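Local coordinates for protein-glutamine gamma-glutamyltransferase (Pseudomonas aeruginosa PAO1, PDB 6G49) that cross-links glutamine and lysine side chains of proteins in vitro through its periplasmic transglutaminase domain and is critical for the viability of the bacterium, at residues Glu54-Val59 against Val281-Ala286; Ile112-Ser117 against Glu149-Tyr154; Gln118-Ala123 against His141-Gln146; Gln128-Asp133 against Phe153-Ser158. All blocks are in the same frame, centred on the assembly; numbering follows the deposited sequence.

Contact 1: Glu54-Val59 against Val281-Ala286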
# COMPACT_ATOMS: atom_id res chain seq x y z
N GLU A 54 -2.85 9.21 -17.49
CA GLU A 54 -2.56 10.50 -17.05
C GLU A 54 -1.33 10.47 -16.15
O GLU A 54 -1.10 9.53 -15.40
CB GLU A 54 -3.77 11.13 -16.35
CG GLU A 54 -4.86 11.35 -17.37
CD GLU A 54 -5.98 12.24 -16.91
OE1 GLU A 54 -6.28 13.20 -17.62
OE2 GLU A 54 -6.48 11.96 -15.84
N LEU A 55 -0.60 11.57 -16.18
CA LEU A 55 0.59 11.67 -15.32
C LEU A 55 0.21 11.99 -13.88
O LEU A 55 -0.56 12.91 -13.60
CB LEU A 55 1.46 12.82 -15.82
CG LEU A 55 2.84 12.97 -15.18
CD1 LEU A 55 3.68 11.73 -15.41
CD2 LEU A 55 3.51 14.18 -15.81
N ALA A 56 0.85 11.28 -12.91
CA ALA A 56 0.66 11.57 -11.54
C ALA A 56 1.78 12.46 -10.95
O ALA A 56 1.48 13.45 -10.29
CB ALA A 56 0.53 10.26 -10.78
N PHE A 57 3.03 12.09 -11.21
CA PHE A 57 4.19 12.86 -10.67
C PHE A 57 5.43 12.44 -11.45
O PHE A 57 5.40 11.45 -12.18
CB PHE A 57 4.35 12.78 -9.15
CG PHE A 57 4.60 11.41 -8.58
CD1 PHE A 57 3.56 10.52 -8.40
CD2 PHE A 57 5.89 11.02 -8.27
CE1 PHE A 57 3.81 9.26 -7.82
CE2 PHE A 57 6.13 9.76 -7.71
CZ PHE A 57 5.08 8.91 -7.48
N ARG A 58 6.49 13.21 -11.23
CA ARG A 58 7.80 12.97 -11.81
C ARG A 58 8.79 13.04 -10.66
O ARG A 58 8.55 13.74 -9.69
CB ARG A 58 8.11 13.95 -12.92
CG ARG A 58 7.27 13.68 -14.15
CD ARG A 58 7.47 14.73 -15.22
NE ARG A 58 6.81 15.96 -14.87
CZ ARG A 58 7.06 17.12 -15.46
NH1 ARG A 58 7.97 17.19 -16.42
NH2 ARG A 58 6.41 18.20 -15.09
N VAL A 59 9.89 12.31 -10.76
CA VAL A 59 10.86 12.20 -9.68
C VAL A 59 12.26 12.23 -10.26
O VAL A 59 12.57 11.51 -11.19
CB VAL A 59 10.69 10.91 -8.85
CG1 VAL A 59 11.65 10.88 -7.67
CG2 VAL A 59 9.31 10.74 -8.34
N VAL A 281 5.70 8.81 -13.25
CA VAL A 281 4.76 7.87 -12.61
C VAL A 281 3.37 8.27 -13.10
O VAL A 281 2.90 9.38 -12.79
CB VAL A 281 4.92 7.89 -11.09
CG1 VAL A 281 3.95 6.87 -10.49
CG2 VAL A 281 6.33 7.56 -10.67
N HIS A 282 2.77 7.38 -13.87
CA HIS A 282 1.40 7.63 -14.39
C HIS A 282 0.36 6.96 -13.51
O HIS A 282 0.67 6.10 -12.69
CB HIS A 282 1.32 7.12 -15.83
CG HIS A 282 2.22 7.84 -16.77
ND1 HIS A 282 3.53 7.41 -17.00
CD2 HIS A 282 1.98 8.90 -17.59
CE1 HIS A 282 4.05 8.20 -17.94
NE2 HIS A 282 3.15 9.12 -18.32
N GLN A 283 -0.91 7.28 -13.79
CA GLN A 283 -2.00 6.72 -13.00
C GLN A 283 -2.01 5.21 -13.14
O GLN A 283 -2.43 4.49 -12.17
CB GLN A 283 -3.36 7.35 -13.36
CG GLN A 283 -3.49 8.81 -13.01
CD GLN A 283 -3.23 9.17 -11.56
OE1 GLN A 283 -3.28 8.27 -10.70
NE2 GLN A 283 -3.07 10.46 -11.30
N PHE A 284 -1.57 4.62 -14.27
CA PHE A 284 -1.57 3.19 -14.42
C PHE A 284 -0.62 2.48 -13.45
O PHE A 284 -0.70 1.23 -13.34
CB PHE A 284 -1.34 2.75 -15.88
CG PHE A 284 -0.06 3.21 -16.55
CD1 PHE A 284 1.19 2.84 -16.14
CD2 PHE A 284 -0.14 4.10 -17.62
CE1 PHE A 284 2.33 3.27 -16.79
CE2 PHE A 284 1.02 4.55 -18.27
CZ PHE A 284 2.24 4.15 -17.84
N ASP A 285 0.29 3.23 -12.84
CA ASP A 285 1.20 2.69 -11.83
C ASP A 285 0.54 2.65 -10.44
O ASP A 285 1.22 2.25 -9.46
CB ASP A 285 2.47 3.50 -11.77
CG ASP A 285 3.33 3.39 -13.03
OD1 ASP A 285 3.39 2.28 -13.56
OD2 ASP A 285 3.80 4.44 -13.51
N ALA A 286 -0.72 3.04 -10.31
CA ALA A 286 -1.43 3.02 -9.00
C ALA A 286 -1.42 1.59 -8.47
O ALA A 286 -1.56 0.60 -9.21
CB ALA A 286 -2.82 3.55 -9.11
O HOH W 1 -3.30 12.64 -13.06

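Contact 2: Ile112-Ser117 against Glu149-Tyr154. With PO4 (phosphate ion), chain G; PO4 (phosphate ion), chain F.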
# COMPACT_ATOMS: atom_id res chain seq x y z
N ILE A 112 7.99 16.53 -8.60
CA ILE A 112 6.95 17.48 -9.11
C ILE A 112 5.66 16.66 -9.31
O ILE A 112 5.64 15.76 -10.12
CB ILE A 112 7.37 18.27 -10.36
CG1 ILE A 112 6.29 19.29 -10.73
CG2 ILE A 112 7.73 17.39 -11.56
CD1 ILE A 112 6.69 20.25 -11.83
N MET A 113 4.65 17.03 -8.52
CA MET A 113 3.36 16.35 -8.50
C MET A 113 2.39 17.15 -9.37
O MET A 113 2.31 18.34 -9.28
CB MET A 113 2.84 16.39 -7.06
CG MET A 113 2.14 15.23 -6.63
SD MET A 113 1.73 15.50 -4.85
CE MET A 113 -0.03 15.26 -5.08
N GLN A 114 1.59 16.44 -10.13
CA GLN A 114 0.45 17.03 -10.81
C GLN A 114 -0.66 17.22 -9.80
O GLN A 114 -0.70 16.56 -8.75
CB GLN A 114 -0.03 16.10 -11.91
CG GLN A 114 0.99 15.80 -12.99
CD GLN A 114 1.34 17.06 -13.73
OE1 GLN A 114 0.50 17.69 -14.41
NE2 GLN A 114 2.54 17.50 -13.48
N PRO A 115 -1.62 18.12 -10.06
CA PRO A 115 -2.76 18.26 -9.16
C PRO A 115 -3.49 16.92 -8.95
O PRO A 115 -3.70 16.18 -9.92
CB PRO A 115 -3.68 19.23 -9.92
CG PRO A 115 -2.74 20.00 -10.78
CD PRO A 115 -1.68 19.01 -11.22
N SER A 116 -3.73 16.61 -7.67
CA SER A 116 -4.44 15.38 -7.25
C SER A 116 -5.86 15.68 -6.69
O SER A 116 -6.65 14.75 -6.55
CB SER A 116 -3.65 14.66 -6.22
OG SER A 116 -3.55 15.44 -5.07
N SER A 117 -6.11 16.92 -6.32
CA SER A 117 -7.26 17.32 -5.53
C SER A 117 -7.36 16.52 -4.23
O SER A 117 -8.46 16.35 -3.69
CB SER A 117 -8.53 17.23 -6.36
OG SER A 117 -8.48 18.14 -7.43
N GLU A 149 -3.91 21.27 -5.60
CA GLU A 149 -4.73 21.72 -6.72
C GLU A 149 -3.91 22.41 -7.81
O GLU A 149 -4.45 22.68 -8.87
CB GLU A 149 -5.81 22.69 -6.25
CG GLU A 149 -6.71 22.11 -5.15
CD GLU A 149 -7.67 21.06 -5.63
OE1 GLU A 149 -7.66 20.73 -6.85
OE2 GLU A 149 -8.43 20.51 -4.77
N GLN A 150 -2.60 22.58 -7.57
CA GLN A 150 -1.71 23.06 -8.59
C GLN A 150 -0.46 22.17 -8.58
O GLN A 150 -0.15 21.57 -7.58
CB GLN A 150 -1.33 24.50 -8.28
CG GLN A 150 -2.42 25.48 -8.62
CD GLN A 150 -2.04 26.80 -8.01
OE1 GLN A 150 -0.99 27.37 -8.32
NE2 GLN A 150 -2.86 27.25 -7.07
N ARG A 151 0.29 22.21 -9.68
CA ARG A 151 1.60 21.53 -9.67
C ARG A 151 2.39 21.95 -8.44
O ARG A 151 2.42 23.12 -8.06
CB ARG A 151 2.37 21.80 -10.96
CG ARG A 151 1.77 21.18 -12.20
CD ARG A 151 2.43 21.77 -13.45
NE ARG A 151 1.51 21.92 -14.55
CZ ARG A 151 0.82 23.03 -14.80
NH1 ARG A 151 1.14 24.18 -14.21
NH2 ARG A 151 -0.18 22.96 -15.64
N LEU A 152 3.13 21.00 -7.84
CA LEU A 152 3.84 21.21 -6.65
C LEU A 152 5.21 20.54 -6.72
O LEU A 152 5.32 19.33 -6.92
CB LEU A 152 3.05 20.63 -5.47
CG LEU A 152 3.72 20.78 -4.11
CD1 LEU A 152 3.81 22.24 -3.70
CD2 LEU A 152 2.95 19.97 -3.06
N PHE A 153 6.27 21.34 -6.50
CA PHE A 153 7.64 20.79 -6.36
C PHE A 153 7.94 20.62 -4.88
O PHE A 153 7.67 21.50 -4.04
CB PHE A 153 8.63 21.79 -7.00
CG PHE A 153 10.05 21.35 -6.92
CD1 PHE A 153 10.78 21.59 -5.77
CD2 PHE A 153 10.66 20.80 -8.01
CE1 PHE A 153 12.09 21.20 -5.70
CE2 PHE A 153 12.01 20.48 -7.96
CZ PHE A 153 12.67 20.61 -6.77
N TYR A 154 8.56 19.50 -4.51
CA TYR A 154 8.98 19.31 -3.15
C TYR A 154 10.17 18.38 -3.10
O TYR A 154 10.43 17.61 -4.03
CB TYR A 154 7.85 18.80 -2.24
CG TYR A 154 7.19 17.50 -2.62
CD1 TYR A 154 6.12 17.49 -3.48
CD2 TYR A 154 7.55 16.30 -2.02
CE1 TYR A 154 5.51 16.30 -3.85
CE2 TYR A 154 6.91 15.10 -2.34
CZ TYR A 154 5.85 15.10 -3.23
OH TYR A 154 5.19 13.96 -3.61
P PO4 G . 2.88 19.52 -17.05
O1 PO4 G . 3.30 18.12 -16.68
O2 PO4 G . 2.44 19.47 -18.50
O3 PO4 G . 1.67 19.99 -16.23
O4 PO4 G . 4.13 20.41 -16.93
P PO4 F . -2.71 24.67 -3.46
O1 PO4 F . -3.76 24.56 -2.36
O2 PO4 F . -2.47 23.37 -4.20
O3 PO4 F . -3.17 25.58 -4.59
O4 PO4 F . -1.49 25.26 -2.75

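Contact 3: Gln118-Ala123 against His141-Gln146. With PO4 (phosphate ion), chain F.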
# COMPACT_ATOMS: atom_id res chain seq x y z
N GLN A 118 -6.24 16.04 -3.70
CA GLN A 118 -6.16 15.34 -2.46
C GLN A 118 -4.98 15.86 -1.65
O GLN A 118 -4.00 16.39 -2.20
CB GLN A 118 -6.08 13.81 -2.64
CG GLN A 118 -7.24 13.19 -3.38
CD GLN A 118 -8.51 13.17 -2.56
OE1 GLN A 118 -8.56 13.62 -1.42
NE2 GLN A 118 -9.53 12.54 -3.14
N PRO A 119 -5.00 15.76 -0.32
CA PRO A 119 -3.93 16.31 0.51
C PRO A 119 -2.78 15.38 0.90
O PRO A 119 -2.38 15.39 2.03
CB PRO A 119 -4.73 16.69 1.77
CG PRO A 119 -5.74 15.60 1.95
CD PRO A 119 -6.12 15.24 0.52
N TRP A 120 -2.35 14.48 0.00
CA TRP A 120 -1.33 13.48 0.24
C TRP A 120 -0.15 13.76 -0.68
O TRP A 120 -0.39 13.96 -1.89
CB TRP A 120 -1.87 12.05 -0.01
CG TRP A 120 -3.20 11.89 0.66
CD1 TRP A 120 -3.49 12.23 1.95
CD2 TRP A 120 -4.41 11.36 0.09
NE1 TRP A 120 -4.81 11.96 2.22
CE2 TRP A 120 -5.41 11.45 1.10
CE3 TRP A 120 -4.77 10.83 -1.15
CZ2 TRP A 120 -6.73 11.04 0.89
CZ3 TRP A 120 -6.09 10.47 -1.38
CH2 TRP A 120 -7.05 10.57 -0.37
N LEU A 121 1.07 13.78 -0.13
CA LEU A 121 2.25 13.83 -0.98
C LEU A 121 2.77 12.40 -1.11
O LEU A 121 2.79 11.60 -0.15
CB LEU A 121 3.31 14.73 -0.36
CG LEU A 121 2.93 16.20 -0.16
CD1 LEU A 121 4.18 17.03 0.08
CD2 LEU A 121 2.11 16.76 -1.27
N PHE A 122 3.22 12.07 -2.31
CA PHE A 122 3.73 10.74 -2.59
C PHE A 122 5.21 10.65 -2.21
O PHE A 122 5.99 11.56 -2.55
CB PHE A 122 3.54 10.43 -4.07
CG PHE A 122 2.19 10.75 -4.61
CD1 PHE A 122 1.06 10.23 -4.01
CD2 PHE A 122 2.02 11.65 -5.65
CE1 PHE A 122 -0.19 10.60 -4.43
CE2 PHE A 122 0.76 11.91 -6.14
CZ PHE A 122 -0.35 11.37 -5.54
N ALA A 123 5.62 9.57 -1.57
CA ALA A 123 7.02 9.42 -1.20
C ALA A 123 7.29 7.99 -0.79
O ALA A 123 6.40 7.32 -0.22
CB ALA A 123 7.36 10.34 -0.05
N HIS A 141 2.07 8.31 6.48
CA HIS A 141 1.81 9.00 5.22
C HIS A 141 1.91 10.50 5.46
O HIS A 141 1.73 10.97 6.57
CB HIS A 141 0.43 8.59 4.65
CG HIS A 141 -0.69 9.50 4.99
ND1 HIS A 141 -1.33 9.42 6.20
CD2 HIS A 141 -1.33 10.46 4.30
CE1 HIS A 141 -2.29 10.34 6.25
NE2 HIS A 141 -2.31 11.01 5.10
N LEU A 142 2.18 11.22 4.37
CA LEU A 142 2.36 12.66 4.38
C LEU A 142 1.02 13.36 4.08
O LEU A 142 0.47 13.20 3.01
CB LEU A 142 3.40 12.99 3.29
CG LEU A 142 4.80 12.47 3.49
CD1 LEU A 142 5.59 12.67 2.21
CD2 LEU A 142 5.47 13.17 4.65
N GLN A 143 0.52 14.14 5.04
CA GLN A 143 -0.74 14.83 4.93
C GLN A 143 -0.41 16.33 4.83
O GLN A 143 0.20 16.89 5.76
CB GLN A 143 -1.65 14.56 6.13
CG GLN A 143 -3.06 15.18 5.99
CD GLN A 143 -4.12 14.28 5.35
OE1 GLN A 143 -3.90 13.13 4.90
NE2 GLN A 143 -5.35 14.79 5.27
N ARG A 144 -0.87 16.94 3.76
CA ARG A 144 -0.76 18.38 3.51
C ARG A 144 -2.00 19.08 4.10
O ARG A 144 -3.06 18.49 4.21
CB ARG A 144 -0.69 18.62 2.01
CG ARG A 144 -0.21 20.00 1.61
CD ARG A 144 0.05 20.00 0.11
NE ARG A 144 0.49 21.31 -0.40
CZ ARG A 144 -0.27 22.15 -1.08
NH1 ARG A 144 -1.55 21.90 -1.31
NH2 ARG A 144 0.26 23.24 -1.60
N ARG A 145 -1.84 20.35 4.49
CA ARG A 145 -2.96 21.04 5.13
C ARG A 145 -4.10 21.30 4.12
O ARG A 145 -5.25 21.39 4.53
CB ARG A 145 -2.48 22.29 5.88
CG ARG A 145 -2.67 22.22 7.39
CD ARG A 145 -1.99 21.06 8.12
NE ARG A 145 -2.73 19.79 8.16
CZ ARG A 145 -2.42 18.73 8.92
NH1 ARG A 145 -3.11 17.61 8.82
NH2 ARG A 145 -1.41 18.79 9.77
N GLN A 146 -3.80 21.41 2.83
CA GLN A 146 -4.78 21.59 1.81
C GLN A 146 -4.53 20.61 0.69
O GLN A 146 -3.37 20.23 0.41
CB GLN A 146 -4.68 23.01 1.24
CG GLN A 146 -5.05 24.05 2.27
CD GLN A 146 -5.14 25.38 1.58
OE1 GLN A 146 -4.13 25.91 1.14
NE2 GLN A 146 -6.35 25.87 1.44
P PO4 F . -2.71 24.67 -3.46
O1 PO4 F . -3.76 24.56 -2.36
O2 PO4 F . -2.47 23.37 -4.20
O3 PO4 F . -3.17 25.58 -4.59
O4 PO4 F . -1.49 25.26 -2.75
O HOH W 2 -7.17 12.96 3.84
O HOH W 3 2.44 9.80 1.87

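Contact 4: Gln128-Asp133 against Phe153-Ser158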
# COMPACT_ATOMS: atom_id res chain seq x y z
N GLN A 128 10.46 12.30 4.90
CA GLN A 128 10.49 13.67 5.41
C GLN A 128 10.57 14.63 4.21
O GLN A 128 11.18 14.25 3.20
CB GLN A 128 11.72 13.89 6.30
CG GLN A 128 11.81 12.89 7.43
CD GLN A 128 10.91 13.21 8.58
OE1 GLN A 128 11.39 13.76 9.57
NE2 GLN A 128 9.61 12.84 8.47
N THR A 129 9.94 15.81 4.28
CA THR A 129 9.96 16.73 3.15
C THR A 129 10.36 18.11 3.68
O THR A 129 10.38 18.34 4.89
CB THR A 129 8.63 16.87 2.39
OG1 THR A 129 7.76 17.74 3.11
CG2 THR A 129 7.98 15.51 2.16
N ASP A 130 10.61 19.00 2.73
CA ASP A 130 10.86 20.40 3.05
C ASP A 130 9.58 21.25 3.05
O ASP A 130 9.65 22.50 3.03
CB ASP A 130 11.85 20.97 2.02
CG ASP A 130 11.30 21.10 0.60
OD1 ASP A 130 10.33 20.39 0.20
OD2 ASP A 130 11.85 21.92 -0.16
N GLN A 131 8.41 20.64 2.99
CA GLN A 131 7.15 21.33 2.92
C GLN A 131 6.66 21.58 4.35
O GLN A 131 6.36 20.62 5.07
CB GLN A 131 6.13 20.55 2.10
CG GLN A 131 6.55 20.32 0.66
CD GLN A 131 6.81 21.59 -0.10
OE1 GLN A 131 7.98 21.91 -0.41
NE2 GLN A 131 5.74 22.31 -0.39
N THR A 132 6.54 22.87 4.75
CA THR A 132 6.21 23.20 6.16
C THR A 132 4.71 23.04 6.42
O THR A 132 4.28 22.98 7.58
CB THR A 132 6.77 24.59 6.54
OG1 THR A 132 6.05 25.54 5.78
CG2 THR A 132 8.24 24.74 6.23
N ASP A 133 3.91 22.82 5.37
CA ASP A 133 2.48 22.66 5.50
C ASP A 133 2.11 21.16 5.43
O ASP A 133 0.94 20.83 5.30
CB ASP A 133 1.72 23.43 4.43
CG ASP A 133 2.07 23.03 3.02
OD1 ASP A 133 2.94 22.14 2.87
OD2 ASP A 133 1.45 23.55 2.09
N PHE A 153 6.27 21.34 -6.50
CA PHE A 153 7.64 20.79 -6.36
C PHE A 153 7.94 20.62 -4.88
O PHE A 153 7.67 21.50 -4.04
CB PHE A 153 8.63 21.79 -7.00
CG PHE A 153 10.05 21.35 -6.92
CD1 PHE A 153 10.78 21.59 -5.77
CD2 PHE A 153 10.66 20.80 -8.01
CE1 PHE A 153 12.09 21.20 -5.70
CE2 PHE A 153 12.01 20.48 -7.96
CZ PHE A 153 12.67 20.61 -6.77
N TYR A 154 8.56 19.50 -4.51
CA TYR A 154 8.98 19.31 -3.15
C TYR A 154 10.17 18.38 -3.10
O TYR A 154 10.43 17.61 -4.03
CB TYR A 154 7.85 18.80 -2.24
CG TYR A 154 7.19 17.50 -2.62
CD1 TYR A 154 6.12 17.49 -3.48
CD2 TYR A 154 7.55 16.30 -2.02
CE1 TYR A 154 5.51 16.30 -3.85
CE2 TYR A 154 6.91 15.10 -2.34
CZ TYR A 154 5.85 15.10 -3.23
OH TYR A 154 5.19 13.96 -3.61
N ARG A 155 10.94 18.53 -2.03
CA ARG A 155 12.16 17.79 -1.79
C ARG A 155 11.92 16.79 -0.69
O ARG A 155 11.27 17.09 0.28
CB ARG A 155 13.29 18.75 -1.44
CG ARG A 155 13.40 19.92 -2.41
CD ARG A 155 14.65 20.74 -2.18
NE ARG A 155 15.80 19.87 -2.03
CZ ARG A 155 16.68 19.62 -2.98
NH1 ARG A 155 16.58 20.20 -4.17
NH2 ARG A 155 17.69 18.79 -2.74
N VAL A 156 12.47 15.59 -0.86
CA VAL A 156 12.22 14.47 0.05
C VAL A 156 13.54 13.81 0.47
O VAL A 156 14.41 13.62 -0.38
CB VAL A 156 11.32 13.41 -0.61
CG1 VAL A 156 10.94 12.31 0.38
CG2 VAL A 156 10.08 14.06 -1.25
N SER A 157 13.55 13.31 1.71
CA SER A 157 14.46 12.32 2.21
C SER A 157 13.64 11.14 2.75
O SER A 157 12.74 11.37 3.54
CB SER A 157 15.32 12.87 3.33
OG SER A 157 16.27 13.80 2.83
N SER A 158 14.00 9.94 2.33
CA SER A 158 13.31 8.71 2.82
C SER A 158 14.34 7.75 3.42
O SER A 158 15.42 7.55 2.87
CB SER A 158 12.59 8.07 1.67
OG SER A 158 11.49 8.84 1.23

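Contact 1: Glu54-Val59 against Val281-Ala286
Leu55, Ala56 and Phe57 meet Val281 and His282 in an antiparallel strand pairing broken by a classic beta bulge. Strand 55-61 here borders strand 278-282 of the transglutaminase-like part. Val281 O takes two bonds, from Ala56 N at 2.8 Å and from Phe57 N at 3.1 Å. Both donors lie in its carbonyl plane. In return Val281 N donates to Phe57 O at 2.9 Å. Beyond the bulge Gln283 N reaches Glu54 O at 2.8 Å, almost straight off the carbonyl. A water accepts from Gln283 NE2 and donates to Leu55 O, so the amide and the strand are also tied indirectly. The other end of that amide, OE1, bonds Tyr267.

Two side chains cover rings. Val281 CB sits over one face of the Phe57 ring, 3.8 Å from its centroid. Phe57 CG lies between its own backbone N and carbonyl carbon (chi1 62°), which sets the ring with one face over Val281. Leu55 CD1 lies over a face of the His282 imidazole, 4.1 Å from the centroid; His282 ND1 bonds Glu271. His282 N donates to Asp285 OD2 in the following 3-10 turn.

Strand 107-113 flanks strand 55-61 on its other side. The Phe57 ring meets that of Phe122 and packs edge-to-face with Trp73, while Tyr267 touches both Ala56 and Val281.

Contact 2: Ile112-Ser117 against Glu149-Tyr154
Met113 and Leu152 form the hydrogen-bonded pair of this antiparallel contact. Met113 N donates to Leu152 O at 2.9 Å, nearly straight at 170°. Leu152 N returns a bond to Met113 O at 3.1 Å. Each of these carbonyls also meets a CA-H, Leu152 O that of Ile112 and Met113 O that of Arg151.

One side-chain hydrogen bond closes the far end. Ser117 OG donates to Glu149 OE1 at 2.8 Å, on the syn side of the carboxylate and 23° out of its plane. The glutamate chain bends at chi2 (-72°), which brings the carboxylate back over the serine.

Apolar contacts are few. Met113 SD is 4.0 Å from Tyr154 CE1, an oblique Met-aromatic contact. The tyrosine hydroxyl itself bonds Phe122 O. Pro115 packs on the backbone of Glu149 and Gln150, with its CB 3.7 Å from Glu149 O and its CG close to Gln150 C.

Two phosphates, probably from the crystallisation liquor, lie at Glu149-Tyr154. Arg151 NE donates at 2.6 Å to O3 of the phosphate of chain G. This O3 lies at the edge of the guanidinium, near its plane, and the ion also lies beside the Gln114 amide. Glu149 N donates to O2 of the phosphate of chain F at 2.9 Å.

This is the pairing of strands 107-113 and 152-158, neighbours within a six-stranded antiparallel sheet.

Contact 3: Gln118-Ala123 against His141-Gln146
Pro119 O accepts from Arg144 N at 2.8 Å, and Leu142 O accepts from Leu121 N at 3.2 Å. Both donors sit above the carbonyl plane; neither is on a lone pair. The strand about 120-121 is weakly bonded. Water completes the pairing: Leu142 N donates at 2.9 Å to a water that lies close to Leu121 O.

Trp120, Gln143 and His141 form a polar cluster beside the pairing. His141 NE2 donates to Gln143 OE1 at 2.7 Å, in the imidazole plane and on a lone pair of the amide oxygen. His141 ND1 bonds Asp139, so both imidazole nitrogens are engaged. A bend at chi2 (91°) turns the Gln143 amide beside the indole. In the Trp120 conformer described, a second water accepts from both Trp120 NE1 and Gln143 NE2. Pro119 CG packs against this amide, 3.4 Å from Gln143 NE2.

On the other face Leu142 CD1 rests on Ala123 CB at 3.7 Å. Arg144 runs out extended. Its NH1 donates to Gln146 O, and Arg144 NH2 bonds O4 of the phosphate of chain F at 2.9 Å, an ion also held by Glu149 N.

The pairing is that of strands 120-124 and 142-144, within the larger antiparallel sheet of this periplasmic domain.

Contact 4: Gln128-Asp133 against Phe153-Ser158
Gln128 N donates to Ser157 O at 2.8 Å, the shortest polar bond between these segments. Ser157 N answers with a bond to Gln128 O at 3.0 Å. The two residues thus form a hydrogen-bonded antiparallel pair. Their side chains find polar partners elsewhere, Gln128 NE2 on Glu95 and Ser157 OG on Glu106.

Thr129 and Val156 follow as a non-hydrogen-bonded pair on the other face. Val156 CG1 lies 3.4 Å from Gln128 O, and the two CG2 methyls of Thr129 and Val156 are loosely in touch.

Asp130 then takes over from the strand. Asp130 N donates to Arg155 O at 3.2 Å. Asp130 OD1 accepts from Arg155 N at 3.0 Å along a nearly straight line (170°), but the donor comes from above the carboxylate plane, 53° out of it. The aspartate thus grips the backbone of one arginine at both N and O. With chi1 at 68° the Asp130 carboxylate swings onto the neighbouring strand. Asp130 OD2 lies alongside the aliphatic part of the arginine, 3.4 Å from Arg155 CG. The guanidinium itself leads away, towards weak long ion pairs with Asp110 and Glu62.

Gln131 comes across Tyr154 at about a right angle, with Gln131 CG 3.5 Å from Tyr154 CB. Thr129 OG1 accepts from Gln131 N at 3.0 Å.

That last bond defines an ST turn, by which the chain leaves strand 127-129, an outermost strand of the six-stranded antiparallel sheet.

Overall arrangement
Contacts 1, 2 and 4 follow one another across a single six-stranded sheet. Contacts 1 and 2 have centres about 12 Å apart and are joined through Arg58 N and Ile112 O at 2.9 Å. Contacts 2 and 4 share Phe153 and Tyr154. Contact 3 belongs to the other sheet, and its centre is about 10 Å from those of contacts 2 and 4. Tyr154 OH to Phe122 O, 2.7 Å, ties the two sheets. The phosphate of chain F bridges contacts 2 and 3. Only contact 1 comes near the probable catalytic triad: the Val281 side chain is about 9 Å from that of His287, and that of Gln283 about 11 Å from that of Cys243.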